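Local coordinates for phage-like element PBSX protein XepA (Bacillus subtilis, PDB 6IA5), which is of unknown function and does not seem to take part in host cell lysis, although it belongs to a prophage lytic cassette, and it assembles as a pentamer, at residues A191-D196 with F251-F256; A199-E204 with K257-E262; W217-S220 with Q224-P227. One frame throughout, in Å; residues are numbered along the deposited sequence.

Contact 1 of 3, residues A191-D196 with F251-F256; sequences AALPVD and FDIKGF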
loop_
_atom_site.group_PDB
_atom_site.type_symbol
_atom_site.label_atom_id
_atom_site.label_comp_id
_atom_site.label_asym_id
_atom_site.label_seq_id
_atom_site.Cartn_x
_atom_site.Cartn_y
_atom_site.Cartn_z
ATOM N N ALA E 191 -19.576 -15.956 -34.944
ATOM C CA ALA E 191 -18.627 -16.072 -33.852
ATOM C C ALA E 191 -19.361 -16.174 -32.505
ATOM O O ALA E 191 -20.433 -15.595 -32.321
ATOM C CB ALA E 191 -17.682 -14.896 -33.879
ATOM N N ALA E 192 -18.743 -16.900 -31.565
ATOM C CA ALA E 192 -19.278 -17.171 -30.242
ATOM C C ALA E 192 -18.660 -16.207 -29.240
ATOM O O ALA E 192 -17.444 -16.156 -29.089
ATOM C CB ALA E 192 -18.997 -18.599 -29.850
ATOM N N LEU E 193 -19.511 -15.441 -28.551
ATOM C CA LEU E 193 -19.053 -14.529 -27.515
ATOM C C LEU E 193 -18.589 -15.340 -26.309
ATOM O O LEU E 193 -19.344 -16.164 -25.802
ATOM C CB LEU E 193 -20.210 -13.596 -27.123
ATOM C CG LEU E 193 -19.896 -12.583 -26.027
ATOM C CD1 LEU E 193 -20.471 -11.227 -26.388
ATOM C CD2 LEU E 193 -20.493 -13.034 -24.708
ATOM N N PRO E 194 -17.357 -15.107 -25.797
ATOM C CA PRO E 194 -16.930 -15.690 -24.518
ATOM C C PRO E 194 -17.444 -14.798 -23.390
ATOM O O PRO E 194 -17.124 -13.616 -23.342
ATOM C CB PRO E 194 -15.389 -15.671 -24.566
ATOM C CG PRO E 194 -15.025 -14.863 -25.824
ATOM C CD PRO E 194 -16.303 -14.283 -26.415
ATOM N N VAL E 195 -18.245 -15.376 -22.496
ATOM C CA VAL E 195 -18.961 -14.605 -21.493
ATOM C C VAL E 195 -18.011 -13.924 -20.497
ATOM O O VAL E 195 -18.238 -12.768 -20.138
ATOM C CB VAL E 195 -20.062 -15.449 -20.824
ATOM C CG1 VAL E 195 -20.683 -14.725 -19.637
ATOM C CG2 VAL E 195 -21.138 -15.821 -21.838
ATOM N N ASP E 196 -16.996 -14.650 -20.006
ATOM C CA ASP E 196 -15.824 -14.079 -19.339
ATOM C C ASP E 196 -16.161 -12.885 -18.447
ATOM O O ASP E 196 -15.724 -11.749 -18.698
ATOM C CB ASP E 196 -14.796 -13.557 -20.353
ATOM N N PHE E 251 -30.065 -9.481 -22.984
ATOM C CA PHE E 251 -29.984 -10.828 -22.428
ATOM C C PHE E 251 -29.280 -10.803 -21.077
ATOM O O PHE E 251 -28.311 -10.071 -20.879
ATOM C CB PHE E 251 -29.143 -11.747 -23.320
ATOM C CG PHE E 251 -29.677 -11.920 -24.716
ATOM C CD1 PHE E 251 -29.393 -10.999 -25.714
ATOM C CD2 PHE E 251 -30.490 -13.005 -25.020
ATOM C CE1 PHE E 251 -29.897 -11.166 -26.997
ATOM C CE2 PHE E 251 -31.004 -13.166 -26.298
ATOM C CZ PHE E 251 -30.699 -12.254 -27.281
ATOM N N ASP E 252 -29.772 -11.642 -20.170
ATOM C CA ASP E 252 -29.086 -11.981 -18.939
ATOM C C ASP E 252 -28.224 -13.206 -19.225
ATOM O O ASP E 252 -28.759 -14.274 -19.512
ATOM C CB ASP E 252 -30.100 -12.253 -17.821
ATOM C CG ASP E 252 -29.505 -12.804 -16.525
ATOM O OD1 ASP E 252 -28.246 -12.758 -16.352
ATOM O OD2 ASP E 252 -30.305 -13.260 -15.676
ATOM N N ILE E 253 -26.894 -13.057 -19.136
ATOM C CA ILE E 253 -26.036 -14.136 -19.616
ATOM C C ILE E 253 -25.219 -14.757 -18.480
ATOM O O ILE E 253 -24.327 -15.573 -18.754
ATOM C CB ILE E 253 -25.146 -13.649 -20.781
ATOM C CG1 ILE E 253 -24.221 -12.498 -20.368
ATOM C CG2 ILE E 253 -26.004 -13.304 -22.002
ATOM C CD1 ILE E 253 -23.198 -12.149 -21.429
ATOM N N LYS E 254 -25.504 -14.351 -17.231
ATOM C CA LYS E 254 -24.826 -14.895 -16.063
ATOM C C LYS E 254 -24.894 -16.420 -16.083
ATOM O O LYS E 254 -25.969 -17.005 -16.176
ATOM C CB LYS E 254 -25.467 -14.414 -14.757
ATOM C CG LYS E 254 -25.000 -13.065 -14.234
ATOM C CD LYS E 254 -25.462 -12.773 -12.807
ATOM C CE LYS E 254 -26.927 -13.053 -12.520
ATOM N NZ LYS E 254 -27.861 -12.315 -13.404
ATOM N N GLY E 255 -23.724 -17.067 -15.993
ATOM C CA GLY E 255 -23.707 -18.512 -15.872
ATOM C C GLY E 255 -23.424 -19.230 -17.194
ATOM O O GLY E 255 -23.087 -20.414 -17.180
ATOM N N PHE E 256 -23.573 -18.534 -18.333
ATOM C CA PHE E 256 -23.241 -19.151 -19.614
ATOM C C PHE E 256 -21.741 -19.033 -19.883
ATOM O O PHE E 256 -21.098 -18.120 -19.383
ATOM C CB PHE E 256 -24.036 -18.516 -20.767
ATOM C CG PHE E 256 -25.470 -18.964 -20.836
ATOM C CD1 PHE E 256 -25.806 -20.193 -21.390
ATOM C CD2 PHE E 256 -26.481 -18.181 -20.297
ATOM C CE1 PHE E 256 -27.126 -20.615 -21.436
ATOM C CE2 PHE E 256 -27.797 -18.626 -20.310
ATOM C CZ PHE E 256 -28.122 -19.832 -20.896
#
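V195 sets its isopropyl group against the backbone of the turn I253-F256, and the three side-chain carbons gather round one carbonyl oxygen: CB of V195 lies 3.2 Å from O of F256, with CG1 and CG2 only slightly farther from it. With CG1 placed trans to the backbone N (chi1 172°), that methyl is directed at I253, reaching its O at 3.8 Å and its CD1 at 4.0 Å. The other methyl, CG2, meets CB of F256 at 4.1 Å, beyond which the phenyl ring leads away from V195. I253 has chi1 of 61°, which wedges CG1 between its own N and carbonyl carbon; from there CD1 extends to V195 and, more loosely, to L193, whose CD2 is 4.3 Å from it. No hydrogen bond joins the two segments, so they meet through these aliphatic groups and the turn's carbonyls.

The turn is a type II beta turn closed by F256 N donating to I253 O at 3.1 Å, with G255 in the positive-phi position where glycine fits readily. I253 O also lies in the plane of the F256 ring, at its edge. The turn links strand 247-252 to strand 258-267, crossing between the two layers of an antiparallel sheet folded on itself.

Just before the turn, D252 forms an Asx turn: K254 N donates to D252 OD1 at 3.3 Å from above the carboxylate plane. In one of its two modelled conformers, K254 also brings NZ to OD1 of D252, 3.0 Å, forming a salt bridge from the opposite face. Backbone bonds from L193 to I259 and from V195 to K257 join the first segment to the sheet, while L202 of a neighbouring subunit packs on F256.

Contact 2 of 3, residues A199-E204 with K257-E262; sequences AHLLVE and KEIIME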
loop_
_atom_site.group_PDB
_atom_site.type_symbol
_atom_site.label_atom_id
_atom_site.label_comp_id
_atom_site.label_asym_id
_atom_site.label_seq_id
_atom_site.Cartn_x
_atom_site.Cartn_y
_atom_site.Cartn_z
ATOM N N ALA E 199 -22.352 -10.170 -17.269
ATOM C CA ALA E 199 -23.639 -10.625 -16.760
ATOM C C ALA E 199 -24.777 -10.229 -17.718
ATOM O O ALA E 199 -25.851 -10.826 -17.688
ATOM C CB ALA E 199 -23.868 -10.022 -15.393
ATOM N N HIS E 200 -24.546 -9.207 -18.545
ATOM C CA HIS E 200 -25.590 -8.610 -19.356
ATOM C C HIS E 200 -25.070 -8.409 -20.780
ATOM O O HIS E 200 -23.901 -8.095 -20.971
ATOM C CB HIS E 200 -26.095 -7.316 -18.692
ATOM C CG HIS E 200 -27.288 -6.735 -19.376
ATOM N ND1 HIS E 200 -28.588 -7.204 -19.137
ATOM C CD2 HIS E 200 -27.400 -5.748 -20.299
ATOM C CE1 HIS E 200 -29.440 -6.521 -19.870
ATOM N NE2 HIS E 200 -28.735 -5.619 -20.606
ATOM N N LEU E 201 -25.944 -8.585 -21.773
ATOM C CA LEU E 201 -25.558 -8.424 -23.165
ATOM C C LEU E 201 -26.676 -7.713 -23.917
ATOM O O LEU E 201 -27.849 -8.068 -23.787
ATOM C CB LEU E 201 -25.296 -9.817 -23.759
ATOM C CG LEU E 201 -25.118 -9.890 -25.276
ATOM C CD1 LEU E 201 -23.790 -9.266 -25.724
ATOM C CD2 LEU E 201 -25.276 -11.331 -25.758
ATOM N N LEU E 202 -26.300 -6.693 -24.700
ATOM C CA LEU E 202 -27.231 -6.036 -25.611
ATOM C C LEU E 202 -26.780 -6.341 -27.038
ATOM O O LEU E 202 -25.622 -6.102 -27.366
ATOM C CB LEU E 202 -27.236 -4.526 -25.343
ATOM C CG LEU E 202 -28.230 -3.756 -26.219
ATOM C CD1 LEU E 202 -29.663 -4.060 -25.811
ATOM C CD2 LEU E 202 -27.971 -2.263 -26.199
ATOM N N VAL E 203 -27.683 -6.897 -27.851
ATOM C CA VAL E 203 -27.358 -7.340 -29.202
ATOM C C VAL E 203 -28.191 -6.538 -30.195
ATOM O O VAL E 203 -29.417 -6.524 -30.096
ATOM C CB VAL E 203 -27.626 -8.841 -29.424
ATOM C CG1 VAL E 203 -27.334 -9.243 -30.874
ATOM C CG2 VAL E 203 -26.849 -9.740 -28.484
ATOM N N GLU E 204 -27.512 -5.926 -31.173
ATOM C CA GLU E 204 -28.176 -5.222 -32.258
ATOM C C GLU E 204 -28.146 -6.069 -33.530
ATOM O O GLU E 204 -27.119 -6.642 -33.881
ATOM C CB GLU E 204 -27.511 -3.861 -32.504
ATOM C CG GLU E 204 -28.437 -2.935 -33.282
ATOM C CD GLU E 204 -27.871 -1.608 -33.754
ATOM O OE1 GLU E 204 -26.818 -1.189 -33.198
ATOM O OE2 GLU E 204 -28.489 -1.001 -34.672
ATOM N N LYS E 257 -21.222 -19.927 -20.728
ATOM C CA LYS E 257 -19.833 -19.868 -21.147
ATOM C C LYS E 257 -19.721 -19.074 -22.447
ATOM O O LYS E 257 -18.793 -18.292 -22.616
ATOM C CB LYS E 257 -19.270 -21.288 -21.324
ATOM C CG LYS E 257 -19.188 -22.141 -20.067
ATOM C CD LYS E 257 -17.874 -21.976 -19.316
ATOM C CE LYS E 257 -17.368 -23.220 -18.615
ATOM N NZ LYS E 257 -18.504 -24.051 -18.164
ATOM N N GLU E 258 -20.671 -19.275 -23.366
ATOM C CA GLU E 258 -20.629 -18.583 -24.644
ATOM C C GLU E 258 -22.038 -18.217 -25.091
ATOM O O GLU E 258 -23.003 -18.893 -24.723
ATOM C CB GLU E 258 -20.047 -19.481 -25.737
ATOM C CG GLU E 258 -18.634 -19.929 -25.443
ATOM C CD GLU E 258 -18.043 -20.799 -26.532
ATOM O OE1 GLU E 258 -18.436 -21.977 -26.635
ATOM O OE2 GLU E 258 -17.218 -20.281 -27.287
ATOM N N ILE E 259 -22.117 -17.188 -25.941
ATOM C CA ILE E 259 -23.383 -16.772 -26.535
ATOM C C ILE E 259 -23.217 -16.784 -28.050
ATOM O O ILE E 259 -22.228 -16.277 -28.583
ATOM C CB ILE E 259 -23.814 -15.378 -26.013
ATOM C CG1 ILE E 259 -23.973 -15.338 -24.486
ATOM C CG2 ILE E 259 -25.066 -14.892 -26.744
ATOM C CD1 ILE E 259 -24.993 -16.305 -23.928
ATOM N N ILE E 260 -24.190 -17.378 -28.732
ATOM C CA ILE E 260 -24.151 -17.461 -30.182
ATOM C C ILE E 260 -25.462 -16.877 -30.712
ATOM O O ILE E 260 -26.545 -17.193 -30.208
ATOM C CB ILE E 260 -23.956 -18.926 -30.613
ATOM C CG1 ILE E 260 -22.559 -19.432 -30.228
ATOM C CG2 ILE E 260 -24.213 -19.081 -32.097
ATOM C CD1 ILE E 260 -22.391 -20.938 -30.322
ATOM N N MET E 261 -25.340 -16.024 -31.732
ATOM C CA MET E 261 -26.488 -15.463 -32.423
ATOM C C MET E 261 -26.474 -16.009 -33.842
ATOM O O MET E 261 -25.802 -15.456 -34.709
ATOM C CB MET E 261 -26.357 -13.937 -32.459
ATOM C CG MET E 261 -26.359 -13.319 -31.057
ATOM S SD MET E 261 -28.064 -13.286 -30.464
ATOM C CE MET E 261 -27.860 -13.886 -28.782
ATOM N N GLU E 262 -27.215 -17.098 -34.070
ATOM C CA GLU E 262 -27.101 -17.842 -35.309
ATOM C C GLU E 262 -28.055 -17.264 -36.352
ATOM O O GLU E 262 -29.257 -17.103 -36.101
ATOM C CB GLU E 262 -27.401 -19.323 -35.053
ATOM C CG GLU E 262 -27.593 -20.142 -36.316
ATOM C CD GLU E 262 -27.773 -21.639 -36.093
ATOM O OE1 GLU E 262 -28.015 -22.056 -34.948
ATOM O OE2 GLU E 262 -27.637 -22.404 -37.050
#
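L201 carries CG trans to its backbone N (chi1 170°), and I259 likewise sends its CG2 branch trans to N, which brings L201 CD2 and I259 CG2 to 3.7 Å. The contact is face-to-face packing between two layers of antiparallel strands, consistent with a beta sandwich: strand 200-207 lies over strand 258-267 without any hydrogen bond between the two segments. The CA atoms of L201 and I259 stand 9.3 Å apart, those of V203 and M261 8.8 Å, the separation of two packed layers. In the first pair the side chains slide past one another in opposite directions, so a methyl of each lies alongside the other. The second pair meets tip to tip. V203 has CG1 trans to N (chi1 177°), pointing between the layers, while M261 folds at chi2 (-78°) and again at chi3, which turns its thioether toward the valine.

All four side chains are buried, and F251, on strand 247-252, packs on L201, V203 and M261 together. Each segment starts with a classic beta bulge, A199 and H200 facing V278, K257 and E258 facing K219. At opposite ends of the contact, K257 NZ forms a salt bridge with D177 OD2 of one neighbouring subunit, and E204 OE2 a hydrogen bond with S222 OG of another. Between the layers, V203 CG1 touches two atoms of M261, SD at 4.1 Å and CG at 4.2 Å.

Contact 3 of 3, residues W217-S220 with Q224-P227; sequences WGKS and QKLP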
loop_
_atom_site.group_PDB
_atom_site.type_symbol
_atom_site.label_atom_id
_atom_site.label_comp_id
_atom_site.label_asym_id
_atom_site.label_seq_id
_atom_site.Cartn_x
_atom_site.Cartn_y
_atom_site.Cartn_z
ATOM N N TRP E 217 -28.700 -18.314 -28.773
ATOM C CA TRP E 217 -28.180 -19.522 -28.149
ATOM C C TRP E 217 -27.178 -19.155 -27.066
ATOM O O TRP E 217 -26.425 -18.201 -27.217
ATOM C CB TRP E 217 -27.434 -20.392 -29.166
ATOM C CG TRP E 217 -28.191 -20.958 -30.326
ATOM C CD1 TRP E 217 -28.075 -20.572 -31.630
ATOM C CD2 TRP E 217 -29.078 -22.092 -30.325
ATOM N NE1 TRP E 217 -28.841 -21.372 -32.436
ATOM C CE2 TRP E 217 -29.461 -22.322 -31.669
ATOM C CE3 TRP E 217 -29.583 -22.941 -29.332
ATOM C CZ2 TRP E 217 -30.334 -23.348 -32.037
ATOM C CZ3 TRP E 217 -30.446 -23.958 -29.692
ATOM C CH2 TRP E 217 -30.821 -24.154 -31.027
ATOM N N GLY E 218 -27.148 -19.970 -26.008
ATOM C CA GLY E 218 -26.039 -19.987 -25.072
ATOM C C GLY E 218 -25.393 -21.374 -25.054
ATOM O O GLY E 218 -26.019 -22.357 -25.447
ATOM N N LYS E 219 -24.129 -21.438 -24.631
ATOM C CA LYS E 219 -23.530 -22.724 -24.304
ATOM C C LYS E 219 -23.115 -22.710 -22.843
ATOM O O LYS E 219 -22.585 -21.711 -22.362
ATOM C CB LYS E 219 -22.309 -23.024 -25.178
ATOM C CG LYS E 219 -22.636 -23.322 -26.627
ATOM C CD LYS E 219 -21.389 -23.576 -27.442
ATOM C CE LYS E 219 -21.677 -24.133 -28.816
ATOM N NZ LYS E 219 -20.388 -24.324 -29.522
ATOM N N SER E 220 -23.402 -23.818 -22.170
ATOM C CA SER E 220 -22.984 -24.039 -20.794
ATOM C C SER E 220 -21.885 -25.106 -20.797
ATOM O O SER E 220 -21.051 -25.129 -21.693
ATOM C CB SER E 220 -24.171 -24.421 -19.938
ATOM O OG SER E 220 -23.817 -24.514 -18.561
ATOM N N GLN E 224 -23.192 -28.096 -25.822
ATOM C CA GLN E 224 -24.382 -28.062 -26.661
ATOM C C GLN E 224 -25.042 -26.680 -26.581
ATOM O O GLN E 224 -25.074 -26.051 -25.528
ATOM C CB GLN E 224 -25.386 -29.124 -26.224
ATOM C CG GLN E 224 -24.878 -30.552 -26.432
ATOM C CD GLN E 224 -24.636 -30.863 -27.890
ATOM O OE1 GLN E 224 -25.554 -30.839 -28.703
ATOM N NE2 GLN E 224 -23.390 -31.134 -28.245
ATOM N N LYS E 225 -25.583 -26.230 -27.716
ATOM C CA LYS E 225 -26.323 -24.985 -27.803
ATOM C C LYS E 225 -27.651 -25.140 -27.069
ATOM O O LYS E 225 -28.352 -26.141 -27.232
ATOM C CB LYS E 225 -26.530 -24.581 -29.268
ATOM C CG LYS E 225 -25.259 -24.121 -29.972
ATOM C CD LYS E 225 -25.510 -23.373 -31.263
ATOM C CE LYS E 225 -26.382 -24.100 -32.269
ATOM N NZ LYS E 225 -25.772 -25.375 -32.686
ATOM N N LEU E 226 -27.965 -24.130 -26.247
ATOM C CA LEU E 226 -29.197 -24.053 -25.477
ATOM C C LEU E 226 -29.919 -22.766 -25.866
ATOM O O LEU E 226 -29.295 -21.702 -25.921
ATOM C CB LEU E 226 -28.838 -24.009 -23.987
ATOM C CG LEU E 226 -28.146 -25.264 -23.461
ATOM C CD1 LEU E 226 -27.193 -24.923 -22.319
ATOM C CD2 LEU E 226 -29.185 -26.284 -23.022
ATOM N N PRO E 227 -31.244 -22.817 -26.113
ATOM C CA PRO E 227 -31.989 -21.614 -26.489
ATOM C C PRO E 227 -32.064 -20.674 -25.291
ATOM O O PRO E 227 -32.277 -21.110 -24.167
ATOM C CB PRO E 227 -33.393 -22.119 -26.861
ATOM C CG PRO E 227 -33.287 -23.643 -26.871
ATOM C CD PRO E 227 -32.094 -24.012 -26.013
HETATM O O HOH W 1 -23.882 -26.191 -23.233
#
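G218 and L226 form the antiparallel hydrogen-bonded pair that ties this end of the hairpin: G218 N donates to L226 O at 2.8 Å (169° at the hydrogen) and L226 N returns the bond to G218 O, also at 2.8 Å (159°). W217 and P227 are the neighbouring non-hydrogen-bonded pair, and CA of W217 makes a CH···O contact with L226 O. Where the strands part toward the loop, a water replaces the direct link, accepting from S220 N at 2.6 Å and donating to Q224 O at 2.6 Å. P227 O is hydrogen-bonded to T233 OG1 of a neighbouring subunit.

The aromatic contact belongs to W217 and K225, whose side chains run across each other. K225 keeps CB near the six-membered ring of W217, 3.5 Å from CE3, then carries CD and CE over the indole. CE thus makes a CH-pi contact with the five-membered ring, 3.7 Å from its centroid and 13° off the normal. The bend at chi3 lays CE over the ring, and beyond it NZ stands too far off the face to be more than a weak cation-pi partner; it forms a salt bridge with E189. The indole is fixed in rotation as well, because NE1 is hydrogen-bonded to E262 OE1.

Apolar contacts are made by P227, S220 and K219: P227 CG meets W217 CZ3 at 4.0 Å, and S220 CB meets L226 CD1 at 3.9 Å, while the extended K219 chain brings its CE against K225 CG.

The hairpin of strands 211-219 and 225-232 is flanked on both sides within its sheet: strand 258-267 pairs with 211-219 through backbone bonds from W217 to I260 and from K219 to K257 and E258, while strand 247-252 pairs with 225-232.

Overall arrangement
All three contacts lie in the C-terminal part of the chain, within one antiparallel sheet far from the chain's centre. The centres of contacts 1 and 2 are about 5 Å apart, and that of contact 3 lies about 10 and 11 Å from them. Along the chain the segments of contacts 1 and 2 alternate, joining strands 193-194, 200-207, 247-252 and 258-267; contact 3 is local, nested inside the loop each of them closes. Strand 258-267 pairs with both 193-194 and 211-219, linking all three. Contact 2 packs two layers face to face, contact 1 sets V195 against the turn that passes between them, and contact 3 is pairing within a layer. Each also touches a neighbouring subunit, placing this region at the pentamer's interfaces.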